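Local coordinates for protein papain-like protease (Human betacoronavirus 2c EMC/2012, PDB 4RNA) that is a coronavirus cysteine protease of the papain-like clan that probably cleaves the viral polyprotein and, as in its relatives, removes ubiquitin and ubiquitin-like modifiers, at residues V8-D13 with R18-N23; Y57-L62 with R84-K89; A90-W95 with D149-I154. One frame throughout, in Å; residues are numbered along the deposited sequence.

How the contacts relate
Read from the N terminus, the three contacts close in series, none crossing another. Contact 1 closes a short beta hairpin, strands 5-11 and 18-23, in the N-terminal ubiquitin-like domain. Contact 2 then joins strand 55-58 and the loop after it to helix 81-92, closing a mostly helical excursion. The same helix carries the chain into contact 3, where its end meets helix 148-158 across a wider loop. Contacts 1 and 2 share a sheet, Thr11 lying beside Leu58; contacts 2 and 3 are bridged by the salt bridge from Lys89 to Asp149 and by Phe85 packing on Ala152. Together they run from the N-terminal sheet to the helices of the protease.

Contact 1. Residues V8-D13 with R18-N23; sequences VLVTVD and RTVVLN
Val8 CG2 packs against Leu22 CD1 at 3.6 Å, the two side chains crossing at about a right angle, and forms the apolar centre of an antiparallel beta hairpin in the N-terminal ubiquitin-like sheet. Strand 18-23 is outermost within its own chain; beyond it, Thr19 makes backbone hydrogen bonds to the second subunit. Next to the centre Val10 CG2 meets Val20 CG2 at 4.0 Å. With CG1 anti to the backbone N (chi1 177° in Val10, 176° in Val20), each of these valines turns its CG2 toward the other. Val8, Val10, Arg18 and Val20, the residues of the two hydrogen-bonded pairs, share one buried face, which helix 64-74 covers beside Val10. On the other face Leu9 pairs with Thr19, and Leu9 CD2 approaches Thr19 OG1 to 3.3 Å.

Val8 and Val20 exchange backbone bonds in both directions, each 2.9 Å from N to O. Beyond the non-hydrogen-bonded pair of Leu9 and Thr19, Val10 and Arg18 are also bonded in both directions.

At the polar edge the Arg18 aliphatic chain runs past Val10, and its guanidinium forms a salt bridge with Glu66 and a cation-pi contact with Tyr226 of the second subunit. Where strand 5-11 ends, an ST turn begins the connection to the second strand: Thr11 OG1 accepts from Asp13 N at 3.1 Å, with an N-H...O angle of 155°.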
ATOM      1  N   VAL A   8      14.522  16.813  26.476  1.00 41.34           N
ATOM      2  CA  VAL A   8      13.212  16.605  25.825  1.00 36.76           C
ATOM      3  C   VAL A   8      12.855  15.159  26.043  1.00 33.95           C
ATOM      4  O   VAL A   8      13.751  14.326  26.218  1.00 32.25           O
ATOM      5  CB  VAL A   8      13.260  16.844  24.306  1.00 37.35           C
ATOM      6  CG1 VAL A   8      13.365  18.344  23.993  1.00 33.73           C
ATOM      7  CG2 VAL A   8      14.380  16.040  23.658  1.00 32.70           C
ATOM      8  N   LEU A   9      11.555  14.874  25.955  1.00 32.72           N
ATOM      9  CA  LEU A   9      11.096  13.479  26.081  1.00 32.60           C
ATOM     10  C   LEU A   9      10.712  13.053  24.654  1.00 35.43           C
ATOM     11  O   LEU A   9       9.908  13.706  23.955  1.00 32.65           O
ATOM     12  CB  LEU A   9       9.862  13.371  27.001  1.00 32.69           C
ATOM     13  CG  LEU A   9      10.097  13.697  28.506  1.00 38.22           C
ATOM     14  CD1 LEU A   9       8.780  13.678  29.284  1.00 46.42           C
ATOM     15  CD2 LEU A   9      11.091  12.780  29.164  1.00 37.10           C
ATOM     16  N   VAL A  10      11.309  11.983  24.229  1.00 27.42           N
ATOM     17  CA  VAL A  10      11.127  11.498  22.883  1.00 28.00           C
ATOM     18  C   VAL A  10      10.253  10.259  22.871  1.00 29.57           C
ATOM     19  O   VAL A  10      10.533   9.268  23.597  1.00 28.27           O
ATOM     20  CB  VAL A  10      12.526  11.295  22.232  1.00 27.31           C
ATOM     21  CG1 VAL A  10      12.370  10.705  20.847  1.00 27.37           C
ATOM     22  CG2 VAL A  10      13.196  12.714  22.070  1.00 30.80           C
ATOM     23  N   THR A  11       9.251  10.234  21.998  1.00 25.56           N
ATOM     24  CA  THR A  11       8.406   9.018  21.942  1.00 27.19           C
ATOM     25  C   THR A  11       8.037   8.704  20.475  1.00 31.25           C
ATOM     26  O   THR A  11       8.043   9.589  19.607  1.00 28.13           O
ATOM     27  CB  THR A  11       7.122   9.224  22.829  1.00 23.70           C
ATOM     28  OG1 THR A  11       6.290   8.075  22.848  1.00 26.24           O
ATOM     29  CG2 THR A  11       6.213  10.387  22.158  1.00 20.27           C
ATOM     30  N   VAL A  12       7.731   7.459  20.201  1.00 26.54           N
ATOM     31  CA  VAL A  12       7.037   7.077  18.955  1.00 30.59           C
ATOM     32  C   VAL A  12       5.596   6.608  19.184  1.00 35.57           C
ATOM     33  O   VAL A  12       4.816   6.373  18.223  1.00 36.96           O
ATOM     34  CB  VAL A  12       7.783   5.997  18.151  1.00 29.33           C
ATOM     35  CG1 VAL A  12       9.216   6.376  17.868  1.00 30.32           C
ATOM     36  CG2 VAL A  12       7.712   4.588  18.835  1.00 30.48           C
ATOM     37  N   ASP A  13       5.205   6.511  20.443  1.00 32.64           N
ATOM     38  CA  ASP A  13       3.919   5.905  20.759  1.00 32.10           C
ATOM     39  C   ASP A  13       3.078   6.664  21.780  1.00 30.16           C
ATOM     40  O   ASP A  13       1.904   6.344  21.948  1.00 33.98           O
ATOM     41  CB  ASP A  13       4.114   4.442  21.187  1.00 35.14           C
ATOM     42  CG  ASP A  13       4.914   4.297  22.487  1.00 34.06           C
ATOM     43  OD1 ASP A  13       5.298   5.309  23.097  1.00 32.62           O
ATOM     44  OD2 ASP A  13       5.090   3.153  22.928  1.00 33.64           O
ATOM     45  N   ARG A  18      11.837   8.508  26.179  1.00 27.75           N
ATOM     46  CA  ARG A  18      13.231   8.594  26.600  1.00 29.07           C
ATOM     47  C   ARG A  18      13.648   9.990  26.674  1.00 33.06           C
ATOM     48  O   ARG A  18      13.195  10.865  25.831  1.00 31.06           O
ATOM     49  CB  ARG A  18      14.219   7.785  25.730  1.00 31.68           C
ATOM     50  CG  ARG A  18      14.286   8.222  24.319  1.00 32.67           C
ATOM     51  CD  ARG A  18      15.454   7.601  23.556  1.00 32.68           C
ATOM     52  NE  ARG A  18      15.214   7.789  22.117  1.00 32.74           N
ATOM     53  CZ  ARG A  18      16.083   8.246  21.233  1.00 35.42           C
ATOM     54  NH1 ARG A  18      17.302   8.588  21.613  1.00 32.86           N
ATOM     55  NH2 ARG A  18      15.720   8.326  19.961  1.00 35.43           N
ATOM     56  N   THR A  19      14.484  10.235  27.674  1.00 30.91           N
ATOM     57  CA  THR A  19      15.008  11.569  27.857  1.00 32.66           C
ATOM     58  C   THR A  19      16.269  11.772  27.019  1.00 29.66           C
ATOM     59  O   THR A  19      17.206  11.033  27.092  1.00 31.45           O
ATOM     60  CB  THR A  19      15.291  11.944  29.312  1.00 32.37           C
ATOM     61  OG1 THR A  19      14.099  11.736  30.063  1.00 33.73           O
ATOM     62  CG2 THR A  19      15.748  13.466  29.361  1.00 30.99           C
ATOM     63  N   VAL A  20      16.267  12.847  26.231  1.00 28.64           N
ATOM     64  CA  VAL A  20      17.433  13.125  25.391  1.00 31.54           C
ATOM     65  C   VAL A  20      17.862  14.553  25.713  1.00 31.53           C
ATOM     66  O   VAL A  20      17.014  15.438  25.796  1.00 32.25           O
ATOM     67  CB  VAL A  20      17.100  12.961  23.861  1.00 34.08           C
ATOM     68  CG1 VAL A  20      18.300  13.347  23.002  1.00 35.82           C
ATOM     69  CG2 VAL A  20      16.713  11.485  23.588  1.00 31.17           C
ATOM     70  N   VAL A  21      19.169  14.765  25.874  1.00 32.36           N
ATOM     71  CA  VAL A  21      19.708  16.115  26.101  1.00 35.27           C
ATOM     72  C   VAL A  21      20.226  16.702  24.766  1.00 33.17           C
ATOM     73  O   VAL A  21      21.028  16.052  24.077  1.00 33.55           O
ATOM     74  CB  VAL A  21      20.866  16.043  27.137  1.00 39.43           C
ATOM     75  CG1 VAL A  21      21.546  17.401  27.275  1.00 37.69           C
ATOM     76  CG2 VAL A  21      20.338  15.550  28.481  1.00 38.53           C
ATOM     77  N   LEU A  22      19.746  17.884  24.406  1.00 31.90           N
ATOM     78  CA  LEU A  22      20.122  18.514  23.157  1.00 33.83           C
ATOM     79  C   LEU A  22      20.824  19.884  23.413  1.00 43.00           C
ATOM     80  O   LEU A  22      20.612  20.499  24.468  1.00 40.87           O
ATOM     81  CB  LEU A  22      18.830  18.801  22.378  1.00 33.22           C
ATOM     82  CG  LEU A  22      18.032  17.499  22.050  1.00 30.48           C
ATOM     83  CD1 LEU A  22      16.665  17.878  21.501  1.00 33.95           C
ATOM     84  CD2 LEU A  22      18.764  16.726  20.973  1.00 29.65           C
ATOM     85  N   ASN A  23      21.603  20.372  22.443  1.00 40.04           N
ATOM     86  CA  ASN A  23      22.194  21.748  22.524  1.00 38.41           C
ATOM     87  C   ASN A  23      21.414  22.627  21.627  1.00 41.36           C
ATOM     88  O   ASN A  23      20.589  22.123  20.856  1.00 37.33           O
ATOM     89  CB  ASN A  23      23.661  21.808  22.087  1.00 36.02           C
ATOM     90  CG  ASN A  23      23.884  21.421  20.625  1.00 35.53           C
ATOM     91  OD1 ASN A  23      23.389  22.059  19.686  1.00 46.14           O
ATOM     92  ND2 ASN A  23      24.630  20.409  20.429  1.00 45.16           N
TER

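Contact 2. Residues Y57-L62 with R84-K89; sequences YLADNL and RFYSLK. With PO4 (phosphate ion), chain F.
The rings of Tyr57 and Tyr86 meet in an offset edge-to-face pair, the edge of Tyr57 directed at the face of Tyr86, with centroids 5.6 Å apart and planes at 79°. Tyr57 CD2 makes the approach, lying 3.8 Å from Tyr86 CZ, and Tyr57 CB stands over the same face, above the CE2-CZ rim. Relative to the Tyr57 ring, the Tyr86 hydroxyl lies at the edge, near its plane, with OH 3.4 Å from CD2. Ala59 touches Tyr86 obliquely from the side of the plane away from Tyr57, its CB 4.0 Å from CE2.

At the edge of the Tyr86 ring, in its plane, stands the carbonyl of Leu58. Tyr86 OH donates to Leu58 O over 3.2 Å, but the hydroxyl sits above the carbonyl plane, 47° out of it, and so is not on a lone pair. The first torsion of Tyr86, with CG anti to the carbonyl carbon (chi1 -66°), directs the ring from the helix toward the end of the strand. One aromatic side chain therefore both packs on the strand and holds a backbone oxygen where the strand gives way to a loop.

In that loop the backbone N of Leu62 donates to O3 of a phosphate ion at 2.9 Å, although the exact position of O3 is doubtful. The ion probably came from the crystallisation liquor.

The arrangement joins the ubiquitin-like sheet to the first part of the protease's helical region. Strand 55-58 lies between strands 5-11 and 35-37, and Phe36 of the latter meets Tyr86 edge-to-face. Helix 64-74 packs on Leu58 and Leu62, whereas helix 148-158 lies against helix 81-92 at Phe85 and Leu88.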
ATOM      1  N   TYR A  57       7.788  13.885  19.048  1.00 31.66           N
ATOM      2  CA  TYR A  57       7.424  12.670  18.308  1.00 31.75           C
ATOM      3  C   TYR A  57       8.495  12.319  17.305  1.00 34.26           C
ATOM      4  O   TYR A  57       8.699  13.006  16.384  1.00 25.84           O
ATOM      5  CB  TYR A  57       6.052  12.841  17.640  1.00 33.32           C
ATOM      6  CG  TYR A  57       5.039  12.387  18.588  1.00 37.48           C
ATOM      7  CD1 TYR A  57       4.521  13.257  19.543  1.00 37.16           C
ATOM      8  CD2 TYR A  57       4.653  11.036  18.604  1.00 41.04           C
ATOM      9  CE1 TYR A  57       3.607  12.793  20.490  1.00 44.72           C
ATOM     10  CE2 TYR A  57       3.712  10.577  19.512  1.00 43.22           C
ATOM     11  CZ  TYR A  57       3.231  11.449  20.462  1.00 43.01           C
ATOM     12  OH  TYR A  57       2.308  10.944  21.345  1.00 63.25           O
ATOM     13  N   LEU A  58       9.244  11.255  17.513  1.00 26.02           N
ATOM     14  CA  LEU A  58      10.362  10.929  16.588  1.00 26.27           C
ATOM     15  C   LEU A  58       9.843  10.086  15.391  1.00 27.45           C
ATOM     16  O   LEU A  58       9.007   9.184  15.578  1.00 27.98           O
ATOM     17  CB  LEU A  58      11.458  10.130  17.327  1.00 27.10           C
ATOM     18  CG  LEU A  58      12.733   9.777  16.516  1.00 29.66           C
ATOM     19  CD1 LEU A  58      13.564  11.010  16.010  1.00 26.64           C
ATOM     20  CD2 LEU A  58      13.602   8.933  17.428  1.00 29.22           C
ATOM     21  N   ALA A  59      10.286  10.381  14.161  1.00 29.27           N
ATOM     22  CA  ALA A  59       9.765   9.654  12.951  1.00 28.62           C
ATOM     23  C   ALA A  59      10.851   8.712  12.362  1.00 31.75           C
ATOM     24  O   ALA A  59      10.529   7.863  11.551  1.00 33.70           O
ATOM     25  CB  ALA A  59       9.221  10.608  11.875  1.00 31.29           C
ATOM     26  N   ASP A  60      12.134   8.847  12.748  1.00 30.25           N
ATOM     27  CA  ASP A  60      13.202   7.980  12.147  1.00 31.33           C
ATOM     28  C   ASP A  60      14.381   8.044  13.029  1.00 32.43           C
ATOM     29  O   ASP A  60      14.352   8.753  14.016  1.00 32.52           O
ATOM     30  CB  ASP A  60      13.545   8.288  10.644  1.00 32.66           C
ATOM     31  CG  ASP A  60      14.080   9.747  10.414  1.00 33.32           C
ATOM     32  OD1 ASP A  60      14.665  10.355  11.365  1.00 31.67           O
ATOM     33  OD2 ASP A  60      13.925  10.272   9.260  1.00 45.49           O
ATOM     34  N   ASN A  61      15.372   7.184  12.781  1.00 37.08           N
ATOM     35  CA  ASN A  61      16.447   7.003  13.741  1.00 34.94           C
ATOM     36  C   ASN A  61      16.138   6.417  15.087  1.00 38.19           C
ATOM     37  O   ASN A  61      16.725   6.888  16.049  1.00 33.12           O
ATOM     38  CB  ASN A  61      17.107   8.327  14.062  1.00 36.57           C
ATOM     39  CG  ASN A  61      18.083   8.643  13.076  1.00 40.11           C
ATOM     40  OD1 ASN A  61      17.941   9.661  12.395  1.00 48.50           O
ATOM     41  ND2 ASN A  61      19.018   7.714  12.854  1.00 46.37           N
ATOM     42  N   LEU A  62      15.348   5.333  15.147  1.00 29.56           N
ATOM     43  CA  LEU A  62      14.712   4.985  16.363  1.00 29.40           C
ATOM     44  C   LEU A  62      15.714   3.990  16.954  1.00 31.07           C
ATOM     45  O   LEU A  62      16.430   3.308  16.190  1.00 26.22           O
ATOM     46  CB  LEU A  62      13.378   4.220  16.083  1.00 32.40           C
ATOM     47  CG  LEU A  62      12.196   4.719  15.229  1.00 35.66           C
ATOM     48  CD1 LEU A  62      10.934   3.884  15.503  1.00 28.38           C
ATOM     49  CD2 LEU A  62      11.908   6.230  15.205  1.00 32.05           C
ATOM     50  N   ARG A  84       4.727   9.653   7.348  1.00 25.60           N
ATOM     51  CA  ARG A  84       3.422   9.801   6.606  1.00 26.20           C
ATOM     52  C   ARG A  84       2.185   9.948   7.507  1.00 25.66           C
ATOM     53  O   ARG A  84       1.375  10.815   7.316  1.00 24.01           O
ATOM     54  CB  ARG A  84       3.230   8.693   5.558  1.00 22.03           C
ATOM     55  CG  ARG A  84       4.279   8.748   4.416  1.00 27.18           C
ATOM     56  CD  ARG A  84       4.113   7.609   3.371  1.00 29.94           C
ATOM     57  NE  ARG A  84       4.203   6.240   3.972  1.00 28.48           N
ATOM     58  CZ  ARG A  84       3.170   5.444   4.201  1.00 30.79           C
ATOM     59  NH1 ARG A  84       1.906   5.847   3.997  1.00 24.36           N
ATOM     60  NH2 ARG A  84       3.389   4.240   4.768  1.00 25.52           N
ATOM     61  N   PHE A  85       2.094   9.138   8.548  1.00 23.83           N
ATOM     62  CA  PHE A  85       1.010   9.241   9.500  1.00 25.06           C
ATOM     63  C   PHE A  85       0.991  10.607  10.215  1.00 28.51           C
ATOM     64  O   PHE A  85      -0.075  11.253  10.294  1.00 28.40           O
ATOM     65  CB  PHE A  85       1.121   8.044  10.541  1.00 24.46           C
ATOM     66  CG  PHE A  85       0.172   8.204  11.694  1.00 27.13           C
ATOM     67  CD1 PHE A  85      -1.194   8.407  11.445  1.00 28.17           C
ATOM     68  CD2 PHE A  85       0.627   8.128  13.015  1.00 30.63           C
ATOM     69  CE1 PHE A  85      -2.078   8.570  12.491  1.00 31.20           C
ATOM     70  CE2 PHE A  85      -0.267   8.269  14.092  1.00 33.08           C
ATOM     71  CZ  PHE A  85      -1.622   8.487  13.817  1.00 30.79           C
ATOM     72  N   TYR A  86       2.177  11.134  10.595  1.00 28.26           N
ATOM     73  CA  TYR A  86       2.153  12.318  11.372  1.00 27.45           C
ATOM     74  C   TYR A  86       1.755  13.416  10.431  1.00 28.31           C
ATOM     75  O   TYR A  86       0.957  14.215  10.864  1.00 28.97           O
ATOM     76  CB  TYR A  86       3.513  12.737  11.982  1.00 26.01           C
ATOM     77  CG  TYR A  86       4.102  11.770  13.048  1.00 30.94           C
ATOM     78  CD1 TYR A  86       3.268  10.949  13.817  1.00 32.41           C
ATOM     79  CD2 TYR A  86       5.465  11.760  13.301  1.00 35.92           C
ATOM     80  CE1 TYR A  86       3.813  10.079  14.774  1.00 34.87           C
ATOM     81  CE2 TYR A  86       6.017  10.888  14.270  1.00 34.67           C
ATOM     82  CZ  TYR A  86       5.170  10.073  14.987  1.00 38.04           C
ATOM     83  OH  TYR A  86       5.786   9.206  15.915  1.00 45.11           O
ATOM     84  N   SER A  87       2.238  13.409   9.171  1.00 27.60           N
ATOM     85  CA  SER A  87       1.833  14.502   8.202  1.00 28.90           C
ATOM     86  C   SER A  87       0.338  14.402   7.855  1.00 30.04           C
ATOM     87  O   SER A  87      -0.298  15.446   7.635  1.00 31.10           O
ATOM     88  CB  SER A  87       2.601  14.432   6.847  1.00 29.59           C
ATOM     89  OG  SER A  87       4.006  14.344   7.065  1.00 36.42           O
ATOM     90  N   LEU A  88      -0.166  13.172   7.621  1.00 28.95           N
ATOM     91  CA  LEU A  88      -1.611  12.952   7.333  1.00 30.21           C
ATOM     92  C   LEU A  88      -2.472  13.484   8.454  1.00 33.06           C
ATOM     93  O   LEU A  88      -3.458  14.171   8.178  1.00 34.47           O
ATOM     94  CB  LEU A  88      -1.963  11.480   7.100  1.00 30.65           C
ATOM     95  CG  LEU A  88      -1.469  11.094   5.706  1.00 31.01           C
ATOM     96  CD1 LEU A  88      -1.242   9.603   5.626  1.00 24.74           C
ATOM     97  CD2 LEU A  88      -2.332  11.618   4.572  1.00 27.30           C
ATOM     98  N   LYS A  89      -2.130  13.101   9.700  1.00 35.16           N
ATOM     99  CA  LYS A  89      -2.863  13.594  10.900  1.00 32.53           C
ATOM    100  C   LYS A  89      -2.999  15.148  10.914  1.00 39.42           C
ATOM    101  O   LYS A  89      -4.138  15.727  10.977  1.00 32.41           O
ATOM    102  CB  LYS A  89      -2.243  12.935  12.143  1.00 36.15           C
ATOM    103  CG  LYS A  89      -2.989  13.195  13.415  1.00 45.76           C
ATOM    104  CD  LYS A  89      -2.346  12.462  14.552  1.00 42.36           C
ATOM    105  CE  LYS A  89      -2.673  13.267  15.771  1.00 46.38           C
ATOM    106  NZ  LYS A  89      -2.646  12.359  16.936  1.00 50.99           N
TER
HETATM  107  P   PO4 F 405      15.080   3.590  11.730  1.00 83.96           P
HETATM  108  O1  PO4 F 405      16.491   3.142  12.065  1.00 77.76           O
HETATM  109  O2  PO4 F 405      14.088   2.578  12.259  1.00 96.06           O
HETATM  110  O3  PO4 F 405      14.712   4.889  12.385  1.00 79.09           O
HETATM  111  O4  PO4 F 405      14.996   3.712  10.218  1.00 96.64           O

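Contact 3. Residues A90-W95 with D149-I154; sequences AAVHGW and DFIALI
Val92 divides at CB into two branches that reach different residues of helix 148-158, an apolar packing of helix against helix in the papain-like protease fold. CG1, anti to the carbonyl carbon (chi1 -50°), goes to Ile151, where it lies 4.2 Å from CG2. The other branch, CG2, points to Ala152: it is 4.0 Å from CB and almost as near to the backbone N of that residue. The small alanine side chain lets the backbones come close, with CA atoms of Val92 and Ala152 6.4 Å apart.

After Val92 the chain folds through a type I beta turn, closed by Trp95 N donating to Val92 O at 2.8 Å. The turn brings the indole back over its own first residue, with Val92 CA 4.1 Å above one ring face, offset toward the rim. From there the six-membered ring also reaches Ile151, whose CG2 is thereby shared by Val92 and Trp95. That methyl group is anti to the backbone N of Ile151 and meets the indole obliquely.

Around this apolar patch, Leu115 and Ile119 of helix 115-122 pack on Trp95 and Ile151 respectively. The indole NE1 is hydrogen-bonded to Asp110, while at the other end of the ring system Trp95 CZ3 lies 3.9 Å from Ile151 CG2.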
ATOM      1  N   ALA A  90      -1.869  15.825  10.718  1.00 37.67           N
ATOM      2  CA  ALA A  90      -1.871  17.292  10.559  1.00 40.95           C
ATOM      3  C   ALA A  90      -2.835  17.731   9.443  1.00 43.83           C
ATOM      4  O   ALA A  90      -3.667  18.604   9.655  1.00 52.27           O
ATOM      5  CB  ALA A  90      -0.447  17.806  10.294  1.00 34.56           C
ATOM      6  N   ALA A  91      -2.726  17.144   8.253  1.00 46.03           N
ATOM      7  CA  ALA A  91      -3.597  17.526   7.135  1.00 43.90           C
ATOM      8  C   ALA A  91      -5.081  17.149   7.358  1.00 43.88           C
ATOM      9  O   ALA A  91      -5.958  17.952   7.123  1.00 47.20           O
ATOM     10  CB  ALA A  91      -3.093  16.923   5.828  1.00 39.90           C
ATOM     11  N   VAL A  92      -5.370  15.946   7.835  1.00 42.98           N
ATOM     12  CA  VAL A  92      -6.799  15.549   7.861  1.00 43.00           C
ATOM     13  C   VAL A  92      -7.558  16.357   8.956  1.00 43.86           C
ATOM     14  O   VAL A  92      -8.791  16.435   8.972  1.00 40.85           O
ATOM     15  CB  VAL A  92      -7.062  14.019   7.913  1.00 47.26           C
ATOM     16  CG1 VAL A  92      -6.292  13.213   6.863  1.00 39.52           C
ATOM     17  CG2 VAL A  92      -6.862  13.458   9.281  1.00 48.36           C
ATOM     18  N   HIS A  93      -6.797  17.008   9.830  1.00 45.56           N
ATOM     19  CA  HIS A  93      -7.360  17.859  10.883  1.00 53.04           C
ATOM     20  C   HIS A  93      -8.222  18.973  10.385  1.00 48.66           C
ATOM     21  O   HIS A  93      -9.154  19.378  11.046  1.00 53.50           O
ATOM     22  CB  HIS A  93      -6.262  18.422  11.789  1.00 52.79           C
ATOM     23  CG  HIS A  93      -6.491  18.096  13.223  1.00 63.21           C
ATOM     24  ND1 HIS A  93      -5.617  17.363  13.946  1.00 73.10           N
ATOM     25  CD2 HIS A  93      -7.594  18.322  14.034  1.00 66.54           C
ATOM     26  CE1 HIS A  93      -6.120  17.170  15.175  1.00 83.38           C
ATOM     27  NE2 HIS A  93      -7.337  17.757  15.225  1.00 82.39           N
ATOM     28  N   GLY A  94      -7.923  19.486   9.209  1.00 48.87           N
ATOM     29  CA  GLY A  94      -8.784  20.494   8.619  1.00 46.21           C
ATOM     30  C   GLY A  94      -9.974  19.928   7.836  1.00 49.27           C
ATOM     31  O   GLY A  94     -10.623  20.636   7.090  1.00 47.72           O
ATOM     32  N   TRP A  95     -10.262  18.636   7.944  1.00 43.07           N
ATOM     33  CA  TRP A  95     -11.470  18.133   7.322  1.00 36.92           C
ATOM     34  C   TRP A  95     -12.651  18.236   8.282  1.00 34.89           C
ATOM     35  O   TRP A  95     -12.453  18.495   9.475  1.00 36.44           O
ATOM     36  CB  TRP A  95     -11.230  16.679   6.891  1.00 38.39           C
ATOM     37  CG  TRP A  95     -10.385  16.547   5.631  1.00 35.58           C
ATOM     38  CD1 TRP A  95      -9.942  17.567   4.767  1.00 36.22           C
ATOM     39  CD2 TRP A  95      -9.914  15.298   5.042  1.00 35.21           C
ATOM     40  NE1 TRP A  95      -9.222  17.033   3.702  1.00 38.92           N
ATOM     41  CE2 TRP A  95      -9.161  15.663   3.819  1.00 37.70           C
ATOM     42  CE3 TRP A  95     -10.024  13.940   5.405  1.00 32.09           C
ATOM     43  CZ2 TRP A  95      -8.575  14.691   2.989  1.00 32.05           C
ATOM     44  CZ3 TRP A  95      -9.432  12.983   4.555  1.00 35.11           C
ATOM     45  CH2 TRP A  95      -8.732  13.345   3.390  1.00 36.01           C
ATOM     46  N   ASP A 149      -7.568  10.611  13.998  1.00 27.37           N
ATOM     47  CA  ASP A 149      -6.544   9.614  13.937  1.00 29.47           C
ATOM     48  C   ASP A 149      -6.944   8.478  13.022  1.00 33.81           C
ATOM     49  O   ASP A 149      -6.096   7.890  12.362  1.00 31.58           O
ATOM     50  CB  ASP A 149      -6.290   8.999  15.300  1.00 33.32           C
ATOM     51  CG  ASP A 149      -5.503   9.924  16.204  1.00 39.22           C
ATOM     52  OD1 ASP A 149      -5.150  11.033  15.762  1.00 37.92           O
ATOM     53  OD2 ASP A 149      -5.241   9.552  17.353  1.00 40.73           O
ATOM     54  N   PHE A 150      -8.215   8.075  13.083  1.00 31.74           N
ATOM     55  CA  PHE A 150      -8.623   6.868  12.350  1.00 29.63           C
ATOM     56  C   PHE A 150      -8.533   7.106  10.844  1.00 27.33           C
ATOM     57  O   PHE A 150      -8.065   6.282  10.065  1.00 29.67           O
ATOM     58  CB  PHE A 150     -10.049   6.483  12.745  1.00 29.93           C
ATOM     59  CG  PHE A 150     -10.508   5.174  12.166  1.00 31.73           C
ATOM     60  CD1 PHE A 150      -9.895   3.967  12.577  1.00 28.76           C
ATOM     61  CD2 PHE A 150     -11.584   5.128  11.319  1.00 33.63           C
ATOM     62  CE1 PHE A 150     -10.370   2.745  12.080  1.00 33.41           C
ATOM     63  CE2 PHE A 150     -12.075   3.906  10.824  1.00 34.25           C
ATOM     64  CZ  PHE A 150     -11.446   2.721  11.207  1.00 35.55           C
ATOM     65  N   ILE A 151      -8.944   8.259  10.443  1.00 26.32           N
ATOM     66  CA  ILE A 151      -8.844   8.601   9.067  1.00 27.88           C
ATOM     67  C   ILE A 151      -7.363   8.689   8.644  1.00 28.89           C
ATOM     68  O   ILE A 151      -7.013   8.130   7.585  1.00 29.26           O
ATOM     69  CB  ILE A 151      -9.538   9.925   8.748  1.00 31.16           C
ATOM     70  CG1 ILE A 151     -11.054   9.824   8.991  1.00 33.50           C
ATOM     71  CG2 ILE A 151      -9.221  10.293   7.324  1.00 30.35           C
ATOM     72  CD1 ILE A 151     -11.647  11.200   9.162  1.00 37.54           C
ATOM     73  N   ALA A 152      -6.498   9.360   9.427  1.00 26.23           N
ATOM     74  CA  ALA A 152      -5.068   9.474   9.058  1.00 25.21           C
ATOM     75  C   ALA A 152      -4.397   8.081   9.040  1.00 25.05           C
ATOM     76  O   ALA A 152      -3.585   7.757   8.178  1.00 24.68           O
ATOM     77  CB  ALA A 152      -4.324  10.445  10.006  1.00 26.15           C
ATOM     78  N   LEU A 153      -4.789   7.231   9.963  1.00 24.76           N
ATOM     79  CA  LEU A 153      -4.269   5.889   9.918  1.00 27.15           C
ATOM     80  C   LEU A 153      -4.694   5.026   8.706  1.00 31.50           C
ATOM     81  O   LEU A 153      -3.866   4.317   8.124  1.00 30.59           O
ATOM     82  CB  LEU A 153      -4.631   5.160  11.197  1.00 25.05           C
ATOM     83  CG  LEU A 153      -3.780   5.453  12.450  1.00 28.08           C
ATOM     84  CD1 LEU A 153      -4.342   4.651  13.610  1.00 29.15           C
ATOM     85  CD2 LEU A 153      -2.292   5.139  12.281  1.00 27.26           C
ATOM     86  N   ILE A 154      -5.985   5.064   8.335  1.00 30.46           N
ATOM     87  CA  ILE A 154      -6.461   4.386   7.150  1.00 32.14           C
ATOM     88  C   ILE A 154      -5.648   4.894   5.983  1.00 29.26           C
ATOM     89  O   ILE A 154      -5.188   4.086   5.180  1.00 29.94           O
ATOM     90  CB  ILE A 154      -7.989   4.635   6.912  1.00 33.99           C
ATOM     91  CG1 ILE A 154      -8.825   3.889   7.927  1.00 36.07           C
ATOM     92  CG2 ILE A 154      -8.415   4.306   5.478  1.00 37.94           C
ATOM     93  CD1 ILE A 154     -10.291   4.224   7.690  1.00 39.44           C
TER